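Local coordinates for protein UTP--glucose-1-phosphate uridylyltransferase (Acinetobacter baumannii, PDB 6KNL) that catalyses the transfer of a uridylyl group from UTP to alpha-D-glucose 1-phosphate, yielding UDP-glucose and diphosphate, at residues 24-29 with 57-62; 133-138 with 269-274; 155-160 with 245-250. The protein carries 1 engineered substitution. One frame throughout, in Å; residues are numbered along the deposited sequence.

Interaction 1: residues 24-29 with 57-62; sequences PKEMVT and SSKASI. With URI (uridine), chain C.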
ATOM      1  N   PRO A  24      -8.780  -0.571  -1.391  1.00 24.13           N
ATOM      2  CA  PRO A  24      -8.973   0.330  -2.523  1.00 24.32           C
ATOM      3  C   PRO A  24      -7.653   0.773  -3.166  1.00 24.93           C
ATOM      4  O   PRO A  24      -6.704   0.991  -2.453  1.00 23.90           O
ATOM      5  CB  PRO A  24      -9.664   1.538  -1.876  1.00 25.10           C
ATOM      6  CG  PRO A  24     -10.305   0.980  -0.634  1.00 24.49           C
ATOM      7  CD  PRO A  24      -9.262   0.008  -0.129  1.00 23.90           C
ATOM      8  N   LYS A  25      -7.638   0.948  -4.487  1.00 28.70           N
ATOM      9  CA  LYS A  25      -6.448   1.443  -5.238  1.00 31.25           C
ATOM     10  C   LYS A  25      -5.968   2.757  -4.610  1.00 29.48           C
ATOM     11  O   LYS A  25      -4.764   3.040  -4.705  1.00 27.56           O
ATOM     12  CB  LYS A  25      -6.765   1.655  -6.724  1.00 35.92           C
ATOM     13  CG  LYS A  25      -7.745   2.789  -7.028  1.00 41.13           C
ATOM     14  CD  LYS A  25      -8.617   2.571  -8.261  1.00 45.31           C
ATOM     15  CE  LYS A  25      -9.598   3.702  -8.532  1.00 49.09           C
ATOM     16  NZ  LYS A  25      -8.909   4.967  -8.903  1.00 52.29           N
ATOM     17  N   GLU A  26      -6.889   3.519  -4.012  1.00 29.25           N
ATOM     18  CA  GLU A  26      -6.651   4.886  -3.494  1.00 30.23           C
ATOM     19  C   GLU A  26      -5.846   4.806  -2.205  1.00 29.91           C
ATOM     20  O   GLU A  26      -5.290   5.833  -1.815  1.00 32.45           O
ATOM     21  CB  GLU A  26      -7.960   5.605  -3.192  1.00 31.59           C
ATOM     22  CG  GLU A  26      -8.747   5.986  -4.430  1.00 32.37           C
ATOM     23  CD  GLU A  26      -9.737   4.933  -4.902  1.00 34.66           C
ATOM     24  OE1 GLU A  26      -9.797   3.828  -4.283  1.00 33.08           O
ATOM     25  OE2 GLU A  26     -10.441   5.211  -5.892  1.00 35.90           O
ATOM     26  N   MET A  27      -5.803   3.632  -1.580  1.00 28.52           N
ATOM     27  CA  MET A  27      -5.059   3.393  -0.319  1.00 28.95           C
ATOM     28  C   MET A  27      -3.708   2.722  -0.595  1.00 28.80           C
ATOM     29  O   MET A  27      -3.028   2.333   0.374  1.00 29.60           O
ATOM     30  CB  MET A  27      -5.897   2.520   0.617  1.00 29.63           C
ATOM     31  CG  MET A  27      -7.227   3.162   0.987  1.00 30.68           C
ATOM     32  SD  MET A  27      -7.017   4.772   1.782  1.00 30.86           S
ATOM     33  CE  MET A  27      -6.218   4.256   3.298  1.00 31.18           C
ATOM     34  N   VAL A  28      -3.309   2.594  -1.858  1.00 28.59           N
ATOM     35  CA  VAL A  28      -1.949   2.091  -2.221  1.00 29.33           C
ATOM     36  C   VAL A  28      -0.893   2.990  -1.565  1.00 29.04           C
ATOM     37  O   VAL A  28      -0.939   4.235  -1.777  1.00 30.65           O
ATOM     38  CB  VAL A  28      -1.752   2.018  -3.746  1.00 28.08           C
ATOM     39  CG1 VAL A  28      -2.522   0.829  -4.280  1.00 28.98           C
ATOM     40  N   THR A  29       0.018   2.387  -0.800  1.00 29.07           N
ATOM     41  CA  THR A  29       1.166   3.081  -0.166  1.00 28.61           C
ATOM     42  C   THR A  29       1.998   3.755  -1.253  1.00 28.58           C
ATOM     43  O   THR A  29       2.373   3.067  -2.208  1.00 28.70           O
ATOM     44  CB  THR A  29       2.032   2.137   0.668  1.00 27.89           C
ATOM     45  OG1 THR A  29       1.101   1.245   1.277  1.00 30.29           O
ATOM     46  N   SER A  57     -19.057   0.478  -1.867  1.00 26.82           N
ATOM     47  CA  SER A  57     -19.288  -0.264  -0.600  1.00 26.66           C
ATOM     48  C   SER A  57     -18.020  -0.962  -0.097  1.00 27.67           C
ATOM     49  O   SER A  57     -18.063  -1.443   1.036  1.00 32.66           O
ATOM     50  CB  SER A  57     -20.404  -1.274  -0.754  1.00 25.49           C
ATOM     51  OG  SER A  57     -20.048  -2.281  -1.682  1.00 22.92           O
ATOM     52  N   SER A  58     -16.961  -1.068  -0.900  1.00 27.35           N
ATOM     53  CA  SER A  58     -15.689  -1.737  -0.506  1.00 28.87           C
ATOM     54  C   SER A  58     -14.639  -0.710  -0.058  1.00 27.90           C
ATOM     55  O   SER A  58     -13.493  -1.107   0.112  1.00 29.45           O
ATOM     56  CB  SER A  58     -15.156  -2.595  -1.641  1.00 29.76           C
ATOM     57  OG  SER A  58     -14.587  -1.806  -2.683  1.00 29.92           O
ATOM     58  N   LYS A  59     -14.996   0.567   0.093  1.00 28.52           N
ATOM     59  CA  LYS A  59     -13.988   1.664   0.147  1.00 30.09           C
ATOM     60  C   LYS A  59     -14.061   2.432   1.477  1.00 26.17           C
ATOM     61  O   LYS A  59     -13.609   3.599   1.493  1.00 26.69           O
ATOM     62  CB  LYS A  59     -14.182   2.621  -1.033  1.00 31.76           C
ATOM     63  CG  LYS A  59     -14.195   1.972  -2.410  1.00 32.38           C
ATOM     64  CD  LYS A  59     -12.837   1.782  -3.010  1.00 30.66           C
ATOM     65  CE  LYS A  59     -12.893   1.591  -4.508  1.00 29.36           C
ATOM     66  NZ  LYS A  59     -11.826   2.357  -5.186  1.00 29.23           N
ATOM     67  N   ALA A  60     -14.573   1.781   2.525  1.00 23.35           N
ATOM     68  CA  ALA A  60     -14.625   2.260   3.928  1.00 22.75           C
ATOM     69  C   ALA A  60     -13.247   2.775   4.366  1.00 22.78           C
ATOM     70  O   ALA A  60     -13.194   3.834   4.970  1.00 23.09           O
ATOM     71  CB  ALA A  60     -15.102   1.162   4.842  1.00 20.65           C
ATOM     72  N   SER A  61     -12.169   2.061   4.054  1.00 24.55           N
ATOM     73  CA  SER A  61     -10.793   2.415   4.491  1.00 26.67           C
ATOM     74  C   SER A  61     -10.430   3.845   4.047  1.00 26.82           C
ATOM     75  O   SER A  61      -9.730   4.533   4.796  1.00 32.02           O
ATOM     76  CB  SER A  61      -9.806   1.398   4.022  1.00 26.68           C
ATOM     77  OG  SER A  61      -9.634   1.485   2.623  1.00 29.05           O
ATOM     78  N   ILE A  62     -10.904   4.318   2.898  1.00 27.47           N
ATOM     79  CA  ILE A  62     -10.669   5.733   2.473  1.00 26.48           C
ATOM     80  C   ILE A  62     -11.322   6.655   3.498  1.00 25.31           C
ATOM     81  O   ILE A  62     -10.649   7.567   3.949  1.00 24.37           O
ATOM     82  CB  ILE A  62     -11.202   6.040   1.061  1.00 26.29           C
ATOM     83  CG1 ILE A  62     -10.431   5.279  -0.016  1.00 27.09           C
ATOM     84  CG2 ILE A  62     -11.187   7.544   0.805  1.00 26.24           C
ATOM     85  CD1 ILE A  62     -11.043   5.362  -1.402  1.00 26.68           C
TER
HETATM   86  N1  URI C 301     -14.707   6.298 -11.440  1.00 64.18           N
HETATM   87  C2  URI C 301     -14.821   5.943 -12.775  1.00 72.27           C
HETATM   88  N3  URI C 301     -16.037   5.439 -13.151  1.00 71.23           N
HETATM   89  C4  URI C 301     -17.134   5.243 -12.345  1.00 69.89           C
HETATM   90  C5  URI C 301     -16.945   5.638 -10.973  1.00 67.00           C
HETATM   91  C6  URI C 301     -15.763   6.139 -10.572  1.00 63.19           C
HETATM   92  O2  URI C 301     -13.908   6.060 -13.579  1.00 85.62           O
HETATM   93  O4  URI C 301     -18.150   4.761 -12.849  1.00 66.37           O
HETATM   94  C1' URI C 301     -13.403   6.847 -11.010  1.00 64.06           C
HETATM   95  C2' URI C 301     -12.300   5.783 -10.920  1.00 64.43           C
HETATM   96  C3' URI C 301     -11.055   6.640 -11.199  1.00 65.03           C
HETATM   97  C4' URI C 301     -11.563   7.606 -12.281  1.00 65.66           C
HETATM   98  O2' URI C 301     -12.244   5.141  -9.661  1.00 63.35           O
HETATM   99  O3' URI C 301     -10.579   7.381 -10.080  1.00 64.79           O
HETATM  100  O4' URI C 301     -12.980   7.786 -11.982  1.00 61.12           O
HETATM  101  C5' URI C 301     -11.327   7.104 -13.712  1.00 63.41           C
HETATM  102  O5' URI C 301     -12.166   7.725 -14.679  1.00 59.46           O
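Pro24 and Lys59 bring their CA atoms within 5.8 Å where the 3-10 turn at 25-27 runs up against the start of the helix carrying Ser61 and Ile62. The polar link is a salt bridge: Lys59 NZ meets Glu26 OE1 at 2.7 Å on the syn lone pair of that oxygen, and the two side chains cross at about a right angle. Lys59 leaves beside its own backbone N (chi1 -54°) and bends at chi2, which lays CD against Pro24 CB at 3.4 Å on the way to the carboxylate. Val9 O and Gly11 O also accept from Lys59 NZ, so several bonds grip this buried ammonium. On its other oxygen, Glu26 OE2 lies 3.4 Å from Lys25 NZ; one carboxylate thus links two lysines and probably offsets their charges. Beside the salt bridge the contact turns apolar, with Ile62 CD1 touching Glu26 CB at 3.6 Å and Met27 SD resting 3.9 Å from Ile62 CG1. Lys25 NZ gives a weak hydrogen bond of 3.2 Å to O3' of the uridine. Lys25 binds UTP and UDP-glucose, and this network flanks the nucleotide site behind the glycine-rich loop of a GT-A nucleotidyltransferase.

Interaction 2: residues 133-138 with 269-274; sequences LVKDGS and LHYGLE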
ATOM      1  N   LEU A 133      -1.670  11.723  -9.443  1.00 33.65           N
ATOM      2  CA  LEU A 133      -0.950  12.596  -8.479  1.00 31.92           C
ATOM      3  C   LEU A 133      -0.329  13.785  -9.218  1.00 31.62           C
ATOM      4  O   LEU A 133       0.162  13.586 -10.322  1.00 31.65           O
ATOM      5  CB  LEU A 133       0.154  11.788  -7.798  1.00 34.27           C
ATOM      6  CG  LEU A 133      -0.280  10.673  -6.847  1.00 37.24           C
ATOM      7  CD1 LEU A 133       0.814  10.435  -5.815  1.00 39.23           C
ATOM      8  CD2 LEU A 133      -1.596  10.987  -6.149  1.00 37.42           C
ATOM      9  N   VAL A 134      -0.308  14.962  -8.589  1.00 34.87           N
ATOM     10  CA  VAL A 134       0.254  16.225  -9.153  1.00 37.78           C
ATOM     11  C   VAL A 134       1.323  16.774  -8.202  1.00 41.36           C
ATOM     12  O   VAL A 134       0.985  17.073  -7.051  1.00 44.31           O
ATOM     13  CB  VAL A 134      -0.855  17.266  -9.388  1.00 38.25           C
ATOM     14  CG1 VAL A 134      -0.309  18.533 -10.028  1.00 38.87           C
ATOM     15  CG2 VAL A 134      -1.998  16.697 -10.215  1.00 36.29           C
ATOM     16  N   LYS A 135       2.557  16.925  -8.682  1.00 46.61           N
ATOM     17  CA  LYS A 135       3.699  17.461  -7.898  1.00 51.45           C
ATOM     18  C   LYS A 135       4.043  18.867  -8.408  1.00 56.00           C
ATOM     19  O   LYS A 135       4.132  19.047  -9.635  1.00 52.22           O
ATOM     20  CB  LYS A 135       4.897  16.518  -8.027  1.00 55.26           C
ATOM     21  CG  LYS A 135       5.563  16.145  -6.712  1.00 59.79           C
ATOM     22  CD  LYS A 135       6.883  15.413  -6.876  1.00 64.34           C
ATOM     23  CE  LYS A 135       8.047  16.327  -7.207  1.00 69.03           C
ATOM     24  NZ  LYS A 135       8.493  16.203  -8.618  1.00 69.68           N
ATOM     25  N   ASP A 136       4.259  19.815  -7.495  1.00 66.06           N
ATOM     26  CA  ASP A 136       4.538  21.239  -7.827  1.00 80.20           C
ATOM     27  C   ASP A 136       6.041  21.514  -7.628  1.00 83.35           C
ATOM     28  O   ASP A 136       6.833  20.544  -7.681  1.00 78.03           O
ATOM     29  CB  ASP A 136       3.590  22.139  -7.026  1.00 85.47           C
ATOM     30  CG  ASP A 136       3.603  23.602  -7.438  1.00 93.48           C
ATOM     31  OD1 ASP A 136       4.513  24.324  -6.991  1.00103.86           O
ATOM     32  OD2 ASP A 136       2.712  24.004  -8.214  1.00 96.00           O
ATOM     33  N   GLY A 137       6.415  22.792  -7.483  1.00 86.68           N
ATOM     34  CA  GLY A 137       7.767  23.258  -7.113  1.00 88.23           C
ATOM     35  C   GLY A 137       7.709  24.560  -6.328  1.00 88.87           C
ATOM     36  O   GLY A 137       8.180  24.582  -5.174  1.00 89.19           O
ATOM     37  N   SER A 138       7.142  25.608  -6.932  1.00 88.14           N
ATOM     38  CA  SER A 138       6.924  26.946  -6.319  1.00 89.49           C
ATOM     39  C   SER A 138       5.710  26.911  -5.379  1.00 87.75           C
ATOM     40  O   SER A 138       5.019  25.877  -5.339  1.00 91.32           O
ATOM     41  CB  SER A 138       6.742  27.983  -7.390  1.00 91.63           C
ATOM     42  OG  SER A 138       5.598  27.680  -8.178  1.00 89.74           O
ATOM     43  N   LEU A 269       9.431   6.720  -6.404  1.00 31.15           N
ATOM     44  CA  LEU A 269      10.806   7.256  -6.596  1.00 33.09           C
ATOM     45  C   LEU A 269      10.796   8.782  -6.433  1.00 34.51           C
ATOM     46  O   LEU A 269      11.577   9.292  -5.595  1.00 38.78           O
ATOM     47  CB  LEU A 269      11.328   6.852  -7.977  1.00 34.06           C
ATOM     48  CG  LEU A 269      11.606   5.359  -8.157  1.00 34.77           C
ATOM     49  CD1 LEU A 269      11.614   4.987  -9.631  1.00 35.09           C
ATOM     50  CD2 LEU A 269      12.920   4.971  -7.497  1.00 34.50           C
ATOM     51  N   HIS A 270       9.952   9.503  -7.175  1.00 32.02           N
ATOM     52  CA  HIS A 270       9.984  10.990  -7.166  1.00 31.47           C
ATOM     53  C   HIS A 270       9.526  11.492  -5.794  1.00 30.22           C
ATOM     54  O   HIS A 270      10.208  12.367  -5.277  1.00 32.91           O
ATOM     55  CB  HIS A 270       9.229  11.600  -8.358  1.00 32.59           C
ATOM     56  CG  HIS A 270       9.970  11.497  -9.651  1.00 33.09           C
ATOM     57  ND1 HIS A 270      10.653  12.571 -10.205  1.00 38.25           N
ATOM     58  CD2 HIS A 270      10.153  10.458 -10.497  1.00 31.03           C
ATOM     59  CE1 HIS A 270      11.226  12.185 -11.334  1.00 34.63           C
ATOM     60  NE2 HIS A 270      10.930  10.897 -11.531  1.00 30.66           N
ATOM     61  N   TYR A 271       8.456  10.955  -5.194  1.00 30.08           N
ATOM     62  CA  TYR A 271       8.002  11.383  -3.837  1.00 31.19           C
ATOM     63  C   TYR A 271       8.975  10.949  -2.742  1.00 33.09           C
ATOM     64  O   TYR A 271       9.232  11.766  -1.838  1.00 35.88           O
ATOM     65  CB  TYR A 271       6.604  10.882  -3.487  1.00 30.01           C
ATOM     66  CG  TYR A 271       5.537  11.733  -4.114  1.00 31.01           C
ATOM     67  CD1 TYR A 271       5.171  12.953  -3.579  1.00 30.26           C
ATOM     68  CD2 TYR A 271       4.952  11.343  -5.305  1.00 32.20           C
ATOM     69  CE1 TYR A 271       4.206  13.739  -4.191  1.00 31.72           C
ATOM     70  CE2 TYR A 271       3.984  12.104  -5.921  1.00 31.16           C
ATOM     71  CZ  TYR A 271       3.610  13.309  -5.366  1.00 31.56           C
ATOM     72  OH  TYR A 271       2.658  14.031  -6.023  1.00 31.79           O
ATOM     73  N   GLY A 272       9.459   9.710  -2.806  1.00 34.95           N
ATOM     74  CA  GLY A 272      10.517   9.188  -1.920  1.00 36.47           C
ATOM     75  C   GLY A 272      11.663  10.175  -1.767  1.00 36.98           C
ATOM     76  O   GLY A 272      11.934  10.568  -0.612  1.00 38.29           O
ATOM     77  N   LEU A 273      12.296  10.560  -2.886  1.00 37.17           N
ATOM     78  CA  LEU A 273      13.466  11.492  -2.956  1.00 38.47           C
ATOM     79  C   LEU A 273      13.136  12.824  -2.277  1.00 39.25           C
ATOM     80  O   LEU A 273      14.028  13.389  -1.642  1.00 38.68           O
ATOM     81  CB  LEU A 273      13.847  11.754  -4.419  1.00 39.36           C
ATOM     82  CG  LEU A 273      14.468  10.585  -5.185  1.00 40.44           C
ATOM     83  CD1 LEU A 273      15.799  10.187  -4.568  1.00 40.12           C
ATOM     84  N   GLU A 274      11.902  13.307  -2.434  1.00 42.66           N
ATOM     85  CA  GLU A 274      11.487  14.680  -2.048  1.00 49.07           C
ATOM     86  C   GLU A 274      10.993  14.677  -0.602  1.00 49.28           C
ATOM     87  O   GLU A 274      10.827  15.771  -0.034  1.00 47.01           O
ATOM     88  CB  GLU A 274      10.402  15.180  -3.004  1.00 57.19           C
ATOM     89  CG  GLU A 274       9.917  16.590  -2.703  1.00 64.19           C
ATOM     90  CD  GLU A 274       9.562  17.421  -3.926  1.00 71.83           C
ATOM     91  OE1 GLU A 274       8.855  18.435  -3.764  1.00 81.89           O
ATOM     92  OE2 GLU A 274      10.008  17.062  -5.033  1.00 76.09           O
TER
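Over one face of the Tyr271 ring lies the aliphatic chain of Lys135, a CH-pi contact in which CD of that lysine stands 4.3 Å from the ring centroid, 16° off the normal. Lys135 CG is nearer the rim, 3.7 Å from Tyr271 CZ, and the lysine runs past the tyrosine in the opposite direction. Leu133 CD1 reaches Tyr271 CE2 obliquely at 3.6 Å, so two residues of one strand, both with CB directed at the helix, touch the same ring. Tyr271 comes to them with CG anti to its carbonyl carbon (chi1 -80°), which swings the phenol off the helix toward the strand. The Glu274 carboxylate meets the lysine near its end: OE2 is 3.0 Å from Lys135 CE but 4.0 Å from Lys135 NZ, a long salt bridge with a bend in the lysine at chi3 and chi4. The short axes of strand 133-135 and helix 269-274 stand 11.0 Å apart, a separation bridged by the side chains of Leu133, Lys135 and Tyr271. Leu133 and Lys135 pair by backbone with Phe256 and Gln254 of strand 254-257, and Tyr38 of helix 35-45 packs on both Leu133 and the Tyr271 ring.

Interaction 3: residues 155-160 with 245-250; sequences AAQIMV and TVEAYR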
ATOM      1  N   ALA A 155     -15.090  30.918 -16.808  1.00 37.41           N
ATOM      2  CA  ALA A 155     -14.943  29.886 -17.859  1.00 37.40           C
ATOM      3  C   ALA A 155     -14.510  28.552 -17.238  1.00 35.40           C
ATOM      4  O   ALA A 155     -13.470  28.537 -16.556  1.00 33.88           O
ATOM      5  CB  ALA A 155     -13.922  30.346 -18.866  1.00 38.03           C
ATOM      6  N   ALA A 156     -15.257  27.470 -17.489  1.00 33.72           N
ATOM      7  CA  ALA A 156     -14.870  26.093 -17.098  1.00 33.45           C
ATOM      8  C   ALA A 156     -13.384  25.894 -17.418  1.00 33.11           C
ATOM      9  O   ALA A 156     -12.933  26.394 -18.482  1.00 31.50           O
ATOM     10  CB  ALA A 156     -15.712  25.057 -17.804  1.00 33.83           C
ATOM     11  N   GLN A 157     -12.658  25.226 -16.515  1.00 31.30           N
ATOM     12  CA  GLN A 157     -11.199  24.969 -16.633  1.00 32.46           C
ATOM     13  C   GLN A 157     -10.963  23.462 -16.719  1.00 31.41           C
ATOM     14  O   GLN A 157     -11.594  22.708 -15.962  1.00 30.15           O
ATOM     15  CB  GLN A 157     -10.416  25.555 -15.457  1.00 32.17           C
ATOM     16  CG  GLN A 157     -10.477  27.078 -15.344  1.00 32.62           C
ATOM     17  CD  GLN A 157      -9.891  27.822 -16.526  1.00 33.65           C
ATOM     18  OE1 GLN A 157      -8.709  27.693 -16.864  1.00 35.44           O
ATOM     19  NE2 GLN A 157     -10.722  28.638 -17.155  1.00 31.40           N
ATOM     20  N   ILE A 158     -10.078  23.055 -17.623  1.00 32.20           N
ATOM     21  CA  ILE A 158      -9.701  21.631 -17.831  1.00 30.36           C
ATOM     22  C   ILE A 158      -8.189  21.546 -17.830  1.00 28.53           C
ATOM     23  O   ILE A 158      -7.580  22.051 -18.769  1.00 28.14           O
ATOM     24  CB  ILE A 158     -10.314  21.109 -19.133  1.00 32.52           C
ATOM     25  CG1 ILE A 158     -11.841  21.216 -19.062  1.00 33.07           C
ATOM     26  CG2 ILE A 158      -9.813  19.700 -19.426  1.00 34.17           C
ATOM     27  CD1 ILE A 158     -12.576  20.298 -19.991  1.00 35.07           C
ATOM     28  N   MET A 159      -7.623  20.944 -16.790  1.00 28.40           N
ATOM     29  CA  MET A 159      -6.154  20.886 -16.630  1.00 27.93           C
ATOM     30  C   MET A 159      -5.599  19.978 -17.724  1.00 28.33           C
ATOM     31  O   MET A 159      -6.199  18.890 -17.955  1.00 28.45           O
ATOM     32  CB  MET A 159      -5.722  20.375 -15.254  1.00 28.14           C
ATOM     33  CG  MET A 159      -4.220  20.534 -15.018  1.00 27.77           C
ATOM     34  SD  MET A 159      -3.680  20.163 -13.353  1.00 28.26           S
ATOM     35  CE  MET A 159      -4.714  21.310 -12.440  1.00 29.24           C
ATOM     36  N   VAL A 160      -4.506  20.425 -18.352  1.00 27.20           N
ATOM     37  CA  VAL A 160      -3.836  19.713 -19.474  1.00 29.42           C
ATOM     38  C   VAL A 160      -2.319  19.768 -19.285  1.00 30.13           C
ATOM     39  O   VAL A 160      -1.819  20.637 -18.558  1.00 27.97           O
ATOM     40  CB  VAL A 160      -4.249  20.271 -20.848  1.00 30.14           C
ATOM     41  CG1 VAL A 160      -5.761  20.299 -21.017  1.00 29.26           C
ATOM     42  CG2 VAL A 160      -3.651  21.645 -21.112  1.00 30.70           C
ATOM     43  N   THR A 245     -17.949  29.533 -22.322  1.00 45.36           N
ATOM     44  CA  THR A 245     -16.535  29.357 -22.722  1.00 43.78           C
ATOM     45  C   THR A 245     -15.946  28.246 -21.850  1.00 45.13           C
ATOM     46  O   THR A 245     -16.317  28.155 -20.646  1.00 47.51           O
ATOM     47  CB  THR A 245     -15.725  30.648 -22.570  1.00 45.87           C
ATOM     48  OG1 THR A 245     -16.549  31.742 -22.976  1.00 46.70           O
ATOM     49  CG2 THR A 245     -14.443  30.626 -23.374  1.00 45.53           C
ATOM     50  N   VAL A 246     -15.085  27.429 -22.448  1.00 40.02           N
ATOM     51  CA  VAL A 246     -14.334  26.343 -21.769  1.00 37.02           C
ATOM     52  C   VAL A 246     -12.864  26.528 -22.150  1.00 36.39           C
ATOM     53  O   VAL A 246     -12.579  26.664 -23.352  1.00 33.34           O
ATOM     54  CB  VAL A 246     -14.880  24.964 -22.175  1.00 36.35           C
ATOM     55  CG1 VAL A 246     -14.193  23.831 -21.434  1.00 36.23           C
ATOM     56  CG2 VAL A 246     -16.388  24.888 -22.000  1.00 36.00           C
ATOM     57  N   GLU A 247     -11.986  26.574 -21.151  1.00 37.18           N
ATOM     58  CA  GLU A 247     -10.538  26.836 -21.330  1.00 37.32           C
ATOM     59  C   GLU A 247      -9.726  25.609 -20.933  1.00 35.77           C
ATOM     60  O   GLU A 247     -10.108  24.907 -19.983  1.00 35.50           O
ATOM     61  CB  GLU A 247     -10.104  28.010 -20.460  1.00 38.88           C
ATOM     62  CG  GLU A 247     -10.775  29.317 -20.828  1.00 41.33           C
ATOM     63  CD  GLU A 247     -10.168  30.519 -20.137  1.00 41.34           C
ATOM     64  OE1 GLU A 247      -9.816  30.390 -18.952  1.00 40.64           O
ATOM     65  OE2 GLU A 247     -10.030  31.572 -20.790  1.00 46.55           O
ATOM     66  N   ALA A 248      -8.620  25.399 -21.631  1.00 37.51           N
ATOM     67  CA  ALA A 248      -7.543  24.475 -21.225  1.00 37.59           C
ATOM     68  C   ALA A 248      -6.512  25.264 -20.418  1.00 39.14           C
ATOM     69  O   ALA A 248      -5.966  26.234 -20.971  1.00 40.57           O
ATOM     70  CB  ALA A 248      -6.928  23.841 -22.441  1.00 38.23           C
ATOM     71  N   TYR A 249      -6.303  24.875 -19.156  1.00 39.22           N
ATOM     72  CA  TYR A 249      -5.226  25.380 -18.270  1.00 37.94           C
ATOM     73  C   TYR A 249      -4.041  24.413 -18.342  1.00 39.03           C
ATOM     74  O   TYR A 249      -4.201  23.239 -17.976  1.00 37.42           O
ATOM     75  CB  TYR A 249      -5.700  25.517 -16.820  1.00 38.43           C
ATOM     76  CG  TYR A 249      -4.560  25.711 -15.849  1.00 37.74           C
ATOM     77  CD1 TYR A 249      -3.986  26.954 -15.653  1.00 37.50           C
ATOM     78  CD2 TYR A 249      -4.003  24.634 -15.180  1.00 37.83           C
ATOM     79  CE1 TYR A 249      -2.916  27.128 -14.787  1.00 38.94           C
ATOM     80  CE2 TYR A 249      -2.920  24.785 -14.335  1.00 37.10           C
ATOM     81  CZ  TYR A 249      -2.376  26.038 -14.131  1.00 38.05           C
ATOM     82  OH  TYR A 249      -1.317  26.181 -13.282  1.00 38.86           O
ATOM     83  N   ARG A 250      -2.887  24.908 -18.782  1.00 38.80           N
ATOM     84  CA  ARG A 250      -1.649  24.107 -18.924  1.00 40.80           C
ATOM     85  C   ARG A 250      -0.875  24.162 -17.609  1.00 40.86           C
ATOM     86  O   ARG A 250      -0.476  25.263 -17.186  1.00 39.20           O
ATOM     87  CB  ARG A 250      -0.794  24.622 -20.086  1.00 45.49           C
ATOM     88  CG  ARG A 250       0.560  23.941 -20.222  1.00 46.06           C
ATOM     89  CD  ARG A 250       1.170  24.157 -21.594  1.00 49.05           C
ATOM     90  NE  ARG A 250       2.478  23.513 -21.702  1.00 51.96           N
ATOM     91  CZ  ARG A 250       3.523  23.995 -22.373  1.00 48.78           C
ATOM     92  NH1 ARG A 250       3.436  25.153 -23.007  1.00 47.04           N
ATOM     93  NH2 ARG A 250       4.663  23.321 -22.390  1.00 45.49           N
TER
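Main-chain hydrogen bonds join Ala156, Ile158 and Val160 to the strand 246-250 in parallel register. Glu247 N donates to Ala156 O at 2.8 Å and Ile158 N to Glu247 O at 3.0 Å; further along, Tyr249 N reaches Ile158 O and Val160 N reaches Tyr249 O at 2.9 Å. At the start the ladder is looser, the bond from Ala156 N to Thr245 O being weak.

Among the polar side chains, Gln157 and Glu247 lie side by side with amide and carboxylate planes 81° apart. Gln157 NE2 gives one hydrogen to Glu247 OE1 at 2.7 Å, on its anti side, and the other to Ala155 O at 2.8 Å; both partners lie close to the amide plane, which fixes the rotation of the amide. Ser185 bonds Gln157 OE1, and Arg149 pairs with Glu247 OE2. On this same face Met159 CG approaches the edge of the Tyr249 ring, 4.1 Å from CD2, while Asp142 holds the phenol oxygen.

More apolar contacts lie on the other face. Ile158 CD1 meets Val246 CG1 at 4.1 Å, and Val160 CG1 meets Ala248 CB at 4.0 Å. Helix 142-153 packs on the Gln157 and Met159 face, helix 233-240 on the Ile158 and Val246 face: a parallel strand pair sandwiched between helices, as expected in the mixed central sheet of a GT-A nucleotidyltransferase.

In the fold
Interaction 1 closes before interaction 2 opens, and interaction 3 is nested inside the long loop that interaction 2 closes. Helix 35-45 joins the first two, touching Glu26 and Met27 through Ile36 and Leu133 through Tyr38; their centres lie 22 Å apart. Helix 142-153 joins the last two, meeting Val134 and Tyr249 at Asp142, with nearest atoms about 5 Å apart. Interactions 1 and 3 are 30 Å apart between centres, on opposite sides of the chain's centre. Both segments of interaction 1, which borders the nucleotide, and Leu269 of interaction 2 touch the second subunit; interaction 3, untouched by another chain, belongs instead to the sheet near Val206, which binds UDP-glucose.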